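Local coordinates for lactaldehyde dehydrogenase (Methanocaldococcus jannaschii, PDB 3PQA), which oxidises (S)-lactaldehyde to (S)-lactate in coenzyme F420 biosynthesis, working as a homotetramer that prefers NAD over NADP, at residues Arg113-Pro118 with Ile124-Glu129; Lys57-Leu62 with Tyr108-Arg113; Asp41-Tyr46 with Gly158-His163; Asn431-Gly436 with Val447-Glu452. All coordinates share one frame; numbering follows the deposited sequence.

Contact 1. Residues Arg113-Pro118 with Ile124-Glu129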
# COMPACT_ATOMS: atom_id res chain seq x y z
N ARG B 113 -1.03 -6.69 5.42
CA ARG B 113 0.35 -6.61 4.96
C ARG B 113 1.25 -5.76 5.87
O ARG B 113 0.85 -4.71 6.36
CB ARG B 113 0.39 -6.05 3.53
CG ARG B 113 -0.31 -6.91 2.48
CD ARG B 113 0.40 -8.24 2.31
NE ARG B 113 0.20 -8.80 0.97
CZ ARG B 113 -0.76 -9.66 0.63
NH1 ARG B 113 -1.66 -10.07 1.53
NH2 ARG B 113 -0.83 -10.11 -0.61
N ASP B 114 2.47 -6.24 6.08
CA ASP B 114 3.53 -5.45 6.70
C ASP B 114 4.46 -5.00 5.57
O ASP B 114 4.26 -5.38 4.41
CB ASP B 114 4.29 -6.27 7.74
CG ASP B 114 3.43 -6.63 8.93
OD1 ASP B 114 2.72 -5.74 9.43
OD2 ASP B 114 3.47 -7.80 9.38
N GLU B 115 5.45 -4.18 5.90
CA GLU B 115 6.33 -3.61 4.86
C GLU B 115 7.81 -3.86 5.10
O GLU B 115 8.23 -4.15 6.23
CB GLU B 115 6.10 -2.11 4.74
CG GLU B 115 6.44 -1.34 6.03
CD GLU B 115 6.22 0.16 5.93
OE1 GLU B 115 6.13 0.70 4.79
OE2 GLU B 115 6.13 0.81 7.00
N VAL B 116 8.58 -3.75 4.03
CA VAL B 116 10.04 -3.80 4.06
C VAL B 116 10.55 -2.44 3.57
O VAL B 116 10.06 -1.91 2.57
CB VAL B 116 10.58 -4.91 3.13
CG1 VAL B 116 12.11 -4.94 3.14
CG2 VAL B 116 9.97 -6.27 3.50
N ILE B 117 11.50 -1.86 4.30
CA ILE B 117 12.07 -0.55 3.93
C ILE B 117 13.49 -0.73 3.39
O ILE B 117 14.31 -1.41 4.02
CB ILE B 117 12.07 0.42 5.12
CG1 ILE B 117 10.67 0.45 5.77
CG2 ILE B 117 12.63 1.82 4.71
CD1 ILE B 117 10.24 1.73 6.30
N PRO B 118 13.80 -0.10 2.24
CA PRO B 118 15.12 -0.26 1.64
C PRO B 118 16.22 0.19 2.57
O PRO B 118 16.05 1.18 3.31
CB PRO B 118 15.08 0.66 0.42
CG PRO B 118 13.65 0.76 0.08
CD PRO B 118 12.96 0.80 1.42
N ILE B 124 15.17 -4.20 6.80
CA ILE B 124 14.27 -3.51 7.73
C ILE B 124 12.83 -3.85 7.42
O ILE B 124 12.35 -3.61 6.32
CB ILE B 124 14.47 -1.97 7.72
CG1 ILE B 124 15.93 -1.62 8.07
CG2 ILE B 124 13.45 -1.31 8.65
CD1 ILE B 124 16.28 -0.14 8.04
N PHE B 125 12.12 -4.44 8.39
CA PHE B 125 10.72 -4.76 8.13
C PHE B 125 9.86 -4.53 9.37
O PHE B 125 10.38 -4.41 10.48
CB PHE B 125 10.57 -6.20 7.57
CG PHE B 125 10.93 -7.28 8.55
CD1 PHE B 125 12.26 -7.65 8.75
CD2 PHE B 125 9.93 -7.95 9.25
CE1 PHE B 125 12.60 -8.66 9.67
CE2 PHE B 125 10.26 -8.96 10.16
CZ PHE B 125 11.59 -9.32 10.36
N THR B 126 8.56 -4.46 9.16
CA THR B 126 7.62 -4.20 10.26
C THR B 126 6.83 -5.45 10.63
O THR B 126 6.73 -6.39 9.84
CB THR B 126 6.64 -3.07 9.92
OG1 THR B 126 5.85 -3.43 8.76
CG2 THR B 126 7.38 -1.77 9.65
N ARG B 127 6.30 -5.46 11.85
CA ARG B 127 5.48 -6.53 12.36
C ARG B 127 4.45 -5.85 13.25
O ARG B 127 4.81 -4.97 14.03
CB ARG B 127 6.36 -7.50 13.15
CG ARG B 127 5.65 -8.54 13.99
CD ARG B 127 6.68 -9.45 14.67
NE ARG B 127 6.08 -10.35 15.65
CZ ARG B 127 5.54 -11.53 15.35
NH1 ARG B 127 5.52 -11.96 14.09
NH2 ARG B 127 5.02 -12.28 16.31
N ARG B 128 3.18 -6.22 13.11
CA ARG B 128 2.13 -5.69 13.98
C ARG B 128 1.98 -6.68 15.15
O ARG B 128 2.00 -7.89 14.94
CB ARG B 128 0.80 -5.52 13.22
CG ARG B 128 0.76 -4.52 12.03
CD ARG B 128 1.19 -3.12 12.40
NE ARG B 128 0.94 -2.08 11.40
CZ ARG B 128 1.76 -1.67 10.42
NH1 ARG B 128 2.93 -2.26 10.16
NH2 ARG B 128 1.38 -0.65 9.64
N GLU B 129 1.87 -6.16 16.37
CA GLU B 129 1.64 -6.99 17.56
C GLU B 129 0.48 -6.41 18.38
O GLU B 129 0.21 -5.22 18.29
CB GLU B 129 2.90 -7.08 18.42
CG GLU B 129 4.07 -7.75 17.68
CD GLU B 129 5.28 -8.02 18.55
OE1 GLU B 129 5.37 -7.47 19.67
OE2 GLU B 129 6.16 -8.77 18.09
O HOH W 1 5.88 -9.10 9.90
O HOH W 2 2.43 -8.85 11.28
O HOH W 3 4.40 0.35 8.88
O HOH W 4 15.61 -3.68 3.90
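Thr-126 meets Glu-115 through two bonds. The hydroxyl OG1 of Thr-126 accepts the backbone N-H of Glu-115 at 3.0 Å, and with an angle of 177° at the hydrogen this bond is almost perfectly straight. The Thr-126 amide N in turn donates to Glu-115 O, also at 3.0 Å. A chi1 of 60° sets OG1 between its own backbone N and carbonyl carbon, facing the neighbouring strand, and the side chain thus takes a place that a backbone carbonyl would hold in a regular sheet. Val-116 and Phe-125 follow as a non-hydrogen-bonded pair, CA to CA 4.2 Å, with Val-116 CG2 against Phe-125 CB. Further on, Ile-117 N donates to Ile-124 O at 2.8 Å. The strands, 164° apart in direction, form a beta hairpin of the oligomerisation region of the aldehyde dehydrogenase fold: Asp-114 to Val-116 also pair antiparallel with a strand of the second subunit, carrying the sheet across the interface. Toward the hairpin's open end Asp-114 OD1 lies 3.6 Å from Arg-128 NH1, well out of the guanidinium plane, a salt bridge of charge attraction alone. Arg-128 is positioned by Glu-452, which takes its NE. A water bridges Asp-114 OD2 to Thr-126 O, at 2.8 Å from each, while Glu-115 reaches Tyr-449 of the third subunit.

Contact 2. Residues Lys57-Leu62 with Tyr108-Arg113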
# COMPACT_ATOMS: atom_id res chain seq x y z
N LYS B 57 -5.87 -20.30 13.71
CA LYS B 57 -6.79 -20.34 14.85
C LYS B 57 -7.69 -19.10 14.93
O LYS B 57 -8.91 -19.22 15.06
CB LYS B 57 -6.03 -20.55 16.16
CG LYS B 57 -6.95 -20.95 17.30
CD LYS B 57 -6.29 -21.94 18.24
CE LYS B 57 -6.30 -23.36 17.69
NZ LYS B 57 -6.07 -24.32 18.80
N ARG B 58 -7.09 -17.91 14.84
CA ARG B 58 -7.86 -16.67 14.78
C ARG B 58 -8.87 -16.67 13.63
O ARG B 58 -10.04 -16.31 13.82
CB ARG B 58 -6.93 -15.45 14.69
CG ARG B 58 -6.33 -15.04 16.01
CD ARG B 58 -5.25 -13.99 15.81
NE ARG B 58 -3.98 -14.58 15.38
CZ ARG B 58 -2.96 -13.89 14.88
NH1 ARG B 58 -1.84 -14.52 14.55
NH2 ARG B 58 -3.05 -12.57 14.72
N TYR B 59 -8.41 -17.08 12.44
CA TYR B 59 -9.27 -17.17 11.27
C TYR B 59 -10.46 -18.08 11.58
O TYR B 59 -11.62 -17.71 11.35
CB TYR B 59 -8.46 -17.68 10.07
CG TYR B 59 -9.30 -17.99 8.86
CD1 TYR B 59 -9.58 -17.02 7.90
CD2 TYR B 59 -9.82 -19.27 8.66
CE1 TYR B 59 -10.36 -17.31 6.78
CE2 TYR B 59 -10.59 -19.58 7.54
CZ TYR B 59 -10.86 -18.59 6.61
OH TYR B 59 -11.64 -18.90 5.52
N ASN B 60 -10.16 -19.27 12.10
CA ASN B 60 -11.21 -20.25 12.40
C ASN B 60 -12.23 -19.74 13.40
O ASN B 60 -13.45 -19.92 13.20
CB ASN B 60 -10.61 -21.57 12.89
CG ASN B 60 -9.96 -22.36 11.77
OD1 ASN B 60 -10.27 -22.15 10.59
ND2 ASN B 60 -9.05 -23.27 12.13
N ILE B 61 -11.75 -19.09 14.46
CA ILE B 61 -12.62 -18.53 15.51
C ILE B 61 -13.54 -17.47 14.91
O ILE B 61 -14.75 -17.47 15.14
CB ILE B 61 -11.81 -17.93 16.67
CG1 ILE B 61 -11.16 -19.03 17.49
CG2 ILE B 61 -12.71 -17.06 17.57
CD1 ILE B 61 -10.04 -18.53 18.39
N LEU B 62 -12.95 -16.57 14.12
CA LEU B 62 -13.74 -15.50 13.49
C LEU B 62 -14.82 -16.07 12.53
O LEU B 62 -15.98 -15.64 12.56
CB LEU B 62 -12.82 -14.49 12.79
CG LEU B 62 -11.97 -13.69 13.79
CD1 LEU B 62 -10.79 -12.98 13.12
CD2 LEU B 62 -12.81 -12.68 14.61
N TYR B 108 -8.72 -10.50 6.84
CA TYR B 108 -7.58 -9.65 7.18
C TYR B 108 -6.54 -10.28 8.13
O TYR B 108 -5.36 -9.89 8.09
CB TYR B 108 -8.04 -8.25 7.63
CG TYR B 108 -8.28 -7.34 6.44
CD1 TYR B 108 -7.22 -6.93 5.62
CD2 TYR B 108 -9.57 -6.91 6.12
CE1 TYR B 108 -7.43 -6.09 4.51
CE2 TYR B 108 -9.80 -6.07 5.01
CZ TYR B 108 -8.71 -5.67 4.21
OH TYR B 108 -8.94 -4.86 3.13
N VAL B 109 -6.93 -11.27 8.93
CA VAL B 109 -5.90 -11.99 9.71
C VAL B 109 -4.91 -12.64 8.75
O VAL B 109 -3.70 -12.68 9.01
CB VAL B 109 -6.47 -13.10 10.65
CG1 VAL B 109 -5.31 -13.73 11.44
CG2 VAL B 109 -7.43 -12.53 11.61
N LYS B 110 -5.44 -13.10 7.63
CA LYS B 110 -4.63 -13.78 6.63
C LYS B 110 -3.94 -12.83 5.65
O LYS B 110 -2.84 -13.12 5.20
CB LYS B 110 -5.47 -14.80 5.86
CG LYS B 110 -5.80 -16.04 6.69
CD LYS B 110 -6.42 -17.14 5.87
CE LYS B 110 -6.66 -18.36 6.74
NZ LYS B 110 -6.54 -19.64 6.01
N GLU B 111 -4.58 -11.70 5.36
CA GLU B 111 -4.13 -10.82 4.29
C GLU B 111 -3.45 -9.51 4.67
O GLU B 111 -2.85 -8.88 3.81
CB GLU B 111 -5.29 -10.50 3.34
CG GLU B 111 -5.82 -11.72 2.58
CD GLU B 111 -4.74 -12.40 1.76
OE1 GLU B 111 -4.12 -11.71 0.93
OE2 GLU B 111 -4.50 -13.60 1.95
N HIS B 112 -3.57 -9.07 5.93
CA HIS B 112 -2.99 -7.79 6.33
C HIS B 112 -1.50 -7.79 5.99
O HIS B 112 -0.80 -8.76 6.24
CB HIS B 112 -3.19 -7.51 7.83
CG HIS B 112 -2.06 -6.73 8.44
ND1 HIS B 112 -1.01 -7.35 9.10
CD2 HIS B 112 -1.79 -5.41 8.46
CE1 HIS B 112 -0.16 -6.43 9.51
NE2 HIS B 112 -0.61 -5.24 9.14
N ARG B 113 -1.03 -6.69 5.42
CA ARG B 113 0.35 -6.61 4.96
C ARG B 113 1.25 -5.76 5.87
O ARG B 113 0.85 -4.71 6.36
CB ARG B 113 0.39 -6.05 3.53
CG ARG B 113 -0.31 -6.91 2.48
CD ARG B 113 0.40 -8.24 2.31
NE ARG B 113 0.20 -8.80 0.97
CZ ARG B 113 -0.76 -9.66 0.63
NH1 ARG B 113 -1.66 -10.07 1.53
NH2 ARG B 113 -0.83 -10.11 -0.61
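Residues 57-62 and the last turn of helix 88-111 come nearest at Tyr-59 and Val-109, whose CA atoms are 6.4 Å apart, and no hydrogen bond joins them. Lys-110 lays the end of its chain over one face of the Tyr-59 ring. Its CE stands 3.6 Å from the Tyr-59 ring centroid in a CH-pi contact, offset toward the rim on the CG and CD1 side. Its NZ lies 4.2 Å from the same centroid and 7° off the ring normal, which meets the geometry of a cation-pi interaction. Tyr-59 CG is anti to the backbone N (chi1 172°), which carries the ring toward Lys-110, and chi2 of 89° turns its face to the lysine chain. Val-109 divides its methyls between neighbours one helical turn apart: CG2 packs on Leu-62 CD1 at 3.7 Å, whereas CG1 touches Arg-58 CB at 4.0 Å and also sits over one face of the Arg-58 guanidinium. The polar edge of that guanidinium is engaged elsewhere, NH2 donating to Ala-156 O at the end of helix 145-156, with weak bonds from NH1 and NE to the carbonyls of Leu-53 and Pro-54. Leu-62 also packs on Phe-102 and Ala-105, so helix 55-71 packs on helix 88-111. Neither cation meets a carboxylate across the contact: Lys-110 is probably steadied by the pi cloud of Tyr-59, while Arg-58 gives Val-109 a guanidinium face.

Contact 3. Residues Asp41-Tyr46 with Gly158-His163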
# COMPACT_ATOMS: atom_id res chain seq x y z
N ASP B 41 -7.90 -8.33 35.87
CA ASP B 41 -6.74 -9.08 36.39
C ASP B 41 -6.65 -10.44 35.74
O ASP B 41 -5.57 -10.88 35.36
CB ASP B 41 -6.84 -9.28 37.90
CG ASP B 41 -6.61 -8.02 38.67
OD1 ASP B 41 -5.99 -7.08 38.11
OD2 ASP B 41 -7.04 -7.95 39.85
N THR B 42 -7.79 -11.11 35.65
CA THR B 42 -7.87 -12.43 35.00
C THR B 42 -7.58 -12.38 33.50
O THR B 42 -6.81 -13.19 33.00
CB THR B 42 -9.19 -13.16 35.36
OG1 THR B 42 -9.27 -13.30 36.78
CG2 THR B 42 -9.22 -14.54 34.75
N ALA B 43 -8.17 -11.41 32.79
CA ALA B 43 -7.88 -11.16 31.37
C ALA B 43 -6.38 -10.98 31.12
O ALA B 43 -5.83 -11.52 30.14
CB ALA B 43 -8.66 -9.92 30.88
N GLU B 44 -5.71 -10.26 32.03
CA GLU B 44 -4.27 -10.02 31.95
C GLU B 44 -3.49 -11.33 31.84
O GLU B 44 -2.48 -11.41 31.13
CB GLU B 44 -3.80 -9.22 33.18
CG GLU B 44 -2.33 -8.76 33.14
CD GLU B 44 -1.83 -8.23 34.48
OE1 GLU B 44 -2.48 -8.49 35.51
OE2 GLU B 44 -0.79 -7.55 34.51
N LYS B 45 -3.97 -12.36 32.55
CA LYS B 45 -3.31 -13.66 32.61
C LYS B 45 -3.33 -14.37 31.26
O LYS B 45 -2.54 -15.28 31.04
CB LYS B 45 -3.93 -14.55 33.69
CG LYS B 45 -3.71 -14.03 35.10
CD LYS B 45 -4.42 -14.89 36.15
CE LYS B 45 -4.29 -14.24 37.54
NZ LYS B 45 -4.97 -15.06 38.58
N TYR B 46 -4.22 -13.95 30.36
CA TYR B 46 -4.34 -14.62 29.07
C TYR B 46 -3.76 -13.84 27.89
O TYR B 46 -3.94 -14.23 26.74
CB TYR B 46 -5.80 -14.96 28.78
CG TYR B 46 -6.33 -16.00 29.74
CD1 TYR B 46 -5.95 -17.34 29.63
CD2 TYR B 46 -7.19 -15.63 30.75
CE1 TYR B 46 -6.44 -18.29 30.53
CE2 TYR B 46 -7.69 -16.57 31.65
CZ TYR B 46 -7.32 -17.88 31.52
OH TYR B 46 -7.84 -18.78 32.43
N GLY B 158 -4.82 -10.31 18.01
CA GLY B 158 -4.22 -11.05 19.14
C GLY B 158 -4.36 -10.41 20.51
O GLY B 158 -3.54 -10.66 21.40
N ASN B 159 -5.42 -9.62 20.68
CA ASN B 159 -5.72 -8.95 21.93
C ASN B 159 -6.68 -9.73 22.81
O ASN B 159 -7.57 -10.39 22.31
CB ASN B 159 -6.35 -7.60 21.66
CG ASN B 159 -5.43 -6.66 20.95
OD1 ASN B 159 -4.49 -6.14 21.54
ND2 ASN B 159 -5.68 -6.43 19.67
N VAL B 160 -6.49 -9.62 24.12
CA VAL B 160 -7.51 -9.99 25.09
C VAL B 160 -8.53 -8.85 25.12
O VAL B 160 -8.18 -7.68 24.95
CB VAL B 160 -6.85 -10.20 26.47
CG1 VAL B 160 -7.90 -10.33 27.56
CG2 VAL B 160 -5.96 -11.44 26.42
N ILE B 161 -9.80 -9.19 25.36
CA ILE B 161 -10.87 -8.21 25.37
C ILE B 161 -11.67 -8.17 26.70
O ILE B 161 -12.07 -9.21 27.21
CB ILE B 161 -11.87 -8.50 24.25
CG1 ILE B 161 -11.15 -8.56 22.90
CG2 ILE B 161 -12.99 -7.44 24.23
CD1 ILE B 161 -11.95 -9.32 21.83
N VAL B 162 -11.87 -6.96 27.23
CA VAL B 162 -12.90 -6.73 28.25
C VAL B 162 -13.93 -5.78 27.65
O VAL B 162 -13.58 -4.72 27.12
CB VAL B 162 -12.33 -6.22 29.59
CG1 VAL B 162 -11.47 -7.31 30.25
CG2 VAL B 162 -11.53 -4.93 29.42
N HIS B 163 -15.19 -6.20 27.69
CA HIS B 163 -16.21 -5.57 26.86
C HIS B 163 -17.41 -5.21 27.71
O HIS B 163 -18.06 -6.11 28.26
CB HIS B 163 -16.60 -6.55 25.75
CG HIS B 163 -17.79 -6.12 24.94
ND1 HIS B 163 -18.53 -7.01 24.20
CD2 HIS B 163 -18.36 -4.91 24.76
CE1 HIS B 163 -19.51 -6.37 23.59
NE2 HIS B 163 -19.42 -5.09 23.90
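Ala-43 and Val-160 make the tightest apolar contact between the helix and the strand: Ala-43 CB lies 3.4 Å from Val-160 CG1, shorter than usual for two carbons. The same Ala-43 CB reaches Val-162 CG1 at 3.9 Å, so one methyl rests against two valines that alternate along the strand with Ile-161, whose side chain turns to the other side. The second branch of Val-160, CG2, touches Tyr-46 CB at 4.2 Å. Contacts between side chain and backbone add to this. Val-160 CG1 approaches Ala-43 O at 3.5 Å, and CG2 stands equally far, 3.5 Å, from Tyr-46 O. With chi1 at 169°, CG1 is anti to the valine's own N and CG2 anti to its carbonyl carbon, which spreads the fork between Ala-43 and Tyr-46. No hydrogen bond crosses between the two segments. Tyr-46 N bonds to Ala-43 O at 2.9 Å within 41-46, and Val-160 and Val-162 pair through their backbones with Val-134 in the strand 122-138. Before the strand, Gly-158 is the C-prime residue of a Schellman motif, with Asn-159 N returning to Ala-154 O to end helix 145-156. Helix 33-44 thus packs, mainly through Ala-43, against the parallel part of a mixed beta sheet, while Ile-161 packs on helix 145-156, a layered packing characteristic of the Rossmann-like coenzyme domain of aldehyde dehydrogenases.

Contact 4. Residues Asn431-Gly436 with Val447-Glu452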
# COMPACT_ATOMS: atom_id res chain seq x y z
N ASN B 431 -16.84 -1.63 5.00
CA ASN B 431 -15.38 -1.75 4.73
C ASN B 431 -14.63 -0.43 4.49
O ASN B 431 -13.43 -0.45 4.17
CB ASN B 431 -15.09 -2.74 3.58
CG ASN B 431 -15.42 -2.18 2.22
OD1 ASN B 431 -16.19 -1.24 2.09
ND2 ASN B 431 -14.85 -2.79 1.17
N MET B 432 -15.31 0.71 4.68
CA MET B 432 -14.67 2.02 4.49
C MET B 432 -14.10 2.53 5.81
O MET B 432 -14.61 2.16 6.86
CB MET B 432 -15.68 3.02 3.88
CG MET B 432 -16.61 3.72 4.88
SD MET B 432 -17.84 4.80 4.04
CE MET B 432 -18.26 5.84 5.45
N PRO B 433 -13.03 3.36 5.77
CA PRO B 433 -12.60 3.93 7.07
C PRO B 433 -13.68 4.87 7.56
O PRO B 433 -14.21 5.66 6.77
CB PRO B 433 -11.30 4.68 6.72
CG PRO B 433 -11.38 4.95 5.25
CD PRO B 433 -12.20 3.82 4.65
N PHE B 434 -14.04 4.76 8.83
CA PHE B 434 -15.21 5.47 9.34
C PHE B 434 -14.91 6.17 10.65
O PHE B 434 -14.41 5.56 11.59
CB PHE B 434 -16.37 4.47 9.55
CG PHE B 434 -17.57 5.07 10.24
CD1 PHE B 434 -18.33 6.05 9.60
CD2 PHE B 434 -17.92 4.67 11.53
CE1 PHE B 434 -19.45 6.61 10.25
CE2 PHE B 434 -19.03 5.22 12.18
CZ PHE B 434 -19.79 6.19 11.55
N GLY B 435 -15.23 7.46 10.72
CA GLY B 435 -15.05 8.17 11.97
C GLY B 435 -15.13 9.67 11.84
O GLY B 435 -15.42 10.17 10.76
N GLY B 436 -14.90 10.38 12.94
CA GLY B 436 -15.17 11.82 13.01
C GLY B 436 -13.96 12.69 13.36
O GLY B 436 -12.96 12.19 13.88
N VAL B 447 -12.98 -2.78 9.81
CA VAL B 447 -12.10 -3.85 10.33
C VAL B 447 -10.62 -3.59 10.10
O VAL B 447 -9.82 -3.63 11.05
CB VAL B 447 -12.57 -5.25 9.81
CG1 VAL B 447 -11.52 -6.34 10.02
CG2 VAL B 447 -13.89 -5.62 10.51
N LYS B 448 -10.24 -3.26 8.87
CA LYS B 448 -8.83 -3.10 8.53
C LYS B 448 -8.21 -1.95 9.33
O LYS B 448 -7.06 -2.04 9.79
CB LYS B 448 -8.70 -2.84 7.02
CG LYS B 448 -7.27 -2.81 6.53
CD LYS B 448 -7.21 -2.35 5.09
CE LYS B 448 -5.76 -2.39 4.61
NZ LYS B 448 -5.58 -1.92 3.21
N TYR B 449 -9.00 -0.89 9.51
CA TYR B 449 -8.54 0.32 10.18
C TYR B 449 -8.49 0.12 11.68
O TYR B 449 -7.53 0.55 12.32
CB TYR B 449 -9.44 1.51 9.79
CG TYR B 449 -9.49 1.59 8.27
CD1 TYR B 449 -8.46 2.18 7.57
CD2 TYR B 449 -10.54 0.99 7.55
CE1 TYR B 449 -8.47 2.21 6.17
CE2 TYR B 449 -10.56 1.02 6.15
CZ TYR B 449 -9.52 1.63 5.48
OH TYR B 449 -9.53 1.64 4.11
N ALA B 450 -9.50 -0.57 12.24
CA ALA B 450 -9.50 -0.87 13.67
C ALA B 450 -8.32 -1.79 14.03
O ALA B 450 -7.71 -1.64 15.09
CB ALA B 450 -10.81 -1.51 14.08
N MET B 451 -8.00 -2.73 13.14
CA MET B 451 -6.88 -3.64 13.38
C MET B 451 -5.58 -2.85 13.55
O MET B 451 -4.78 -3.12 14.46
CB MET B 451 -6.74 -4.69 12.27
CG MET B 451 -7.80 -5.79 12.29
SD MET B 451 -7.74 -6.91 10.83
CE MET B 451 -6.12 -7.74 11.03
N GLU B 452 -5.40 -1.83 12.71
CA GLU B 452 -4.24 -0.97 12.84
C GLU B 452 -4.20 -0.20 14.17
O GLU B 452 -3.11 -0.07 14.76
CB GLU B 452 -4.11 -0.01 11.64
CG GLU B 452 -2.82 0.83 11.66
CD GLU B 452 -1.54 0.00 11.51
OE1 GLU B 452 -1.62 -1.20 11.17
OE2 GLU B 452 -0.43 0.55 11.73
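Tyr-449 reaches from the first turn of helix 447-453 to Pro-433, and its side chain carries nearly all of the contact. At CB the chain turns by chi1 of -53°, placing CG anti to the carbonyl carbon and aiming the ring at the loop. CG is the first atom to meet the proline, 3.9 Å from Pro-433 CB. On one flank CD2 comes to 3.6 Å from Pro-433 CA, and beyond it CE2 lies 3.4 Å from Pro-433 N; on the other flank CD1 and CE1 see Pro-433 CB. That carbon sits over the ring centre: Pro-433 CB stands 3.6 Å from the Tyr-449 centroid, 3° off the ring normal, a CH-pi contact squarely over the face. The opposite face has Lys-448 CB toward its rim, and Asn-431 O lies near the ring plane at the edge, 3.8 Å from Tyr-449 CE2. Farther out CZ meets Pro-433 CD at 3.6 Å, and the tip OH touches the same Pro-433 CD at 3.5 Å. That hydroxyl is hydrogen-bonded to Glu-115 of the third subunit and to Arg-113 of the fourth, so the ring held by the proline ends where three subunits come together. The side chain of Tyr-449 is about 8 Å from that of Glu-241, probably an active-site residue. Helix 447-453 sets Val-447 on helix 88-111 and Ala-450 on Pro-153 of helix 145-156; on the loop side, Phe-434 packs on Cys-275, the other probable active-site residue, before the chain enters strand 441-442.

Contact 3 is the buried one and is apolar in its side-chain contacts, with no hydrogen bond across and no other chain touching it. Contacts 1, 2 and 4 are partly buried and meet other subunits, and charge or aromatic chemistry enters there: a water-lined hairpin with a salt bridge in contact 1, a lysine on a ring in contact 2, a proline on a ring in contact 4. Contacts 1 and 2 share Arg-113, where helix 88-111 passes into strand 114-117. Arg-128 of contact 1 is tied to Glu-452 of contact 4, while Tyr-108 packs on Met-451 between contacts 2 and 4. Contacts 1 and 3 reach neighbouring strands of one sheet, 122-138 and 160-165, without touching.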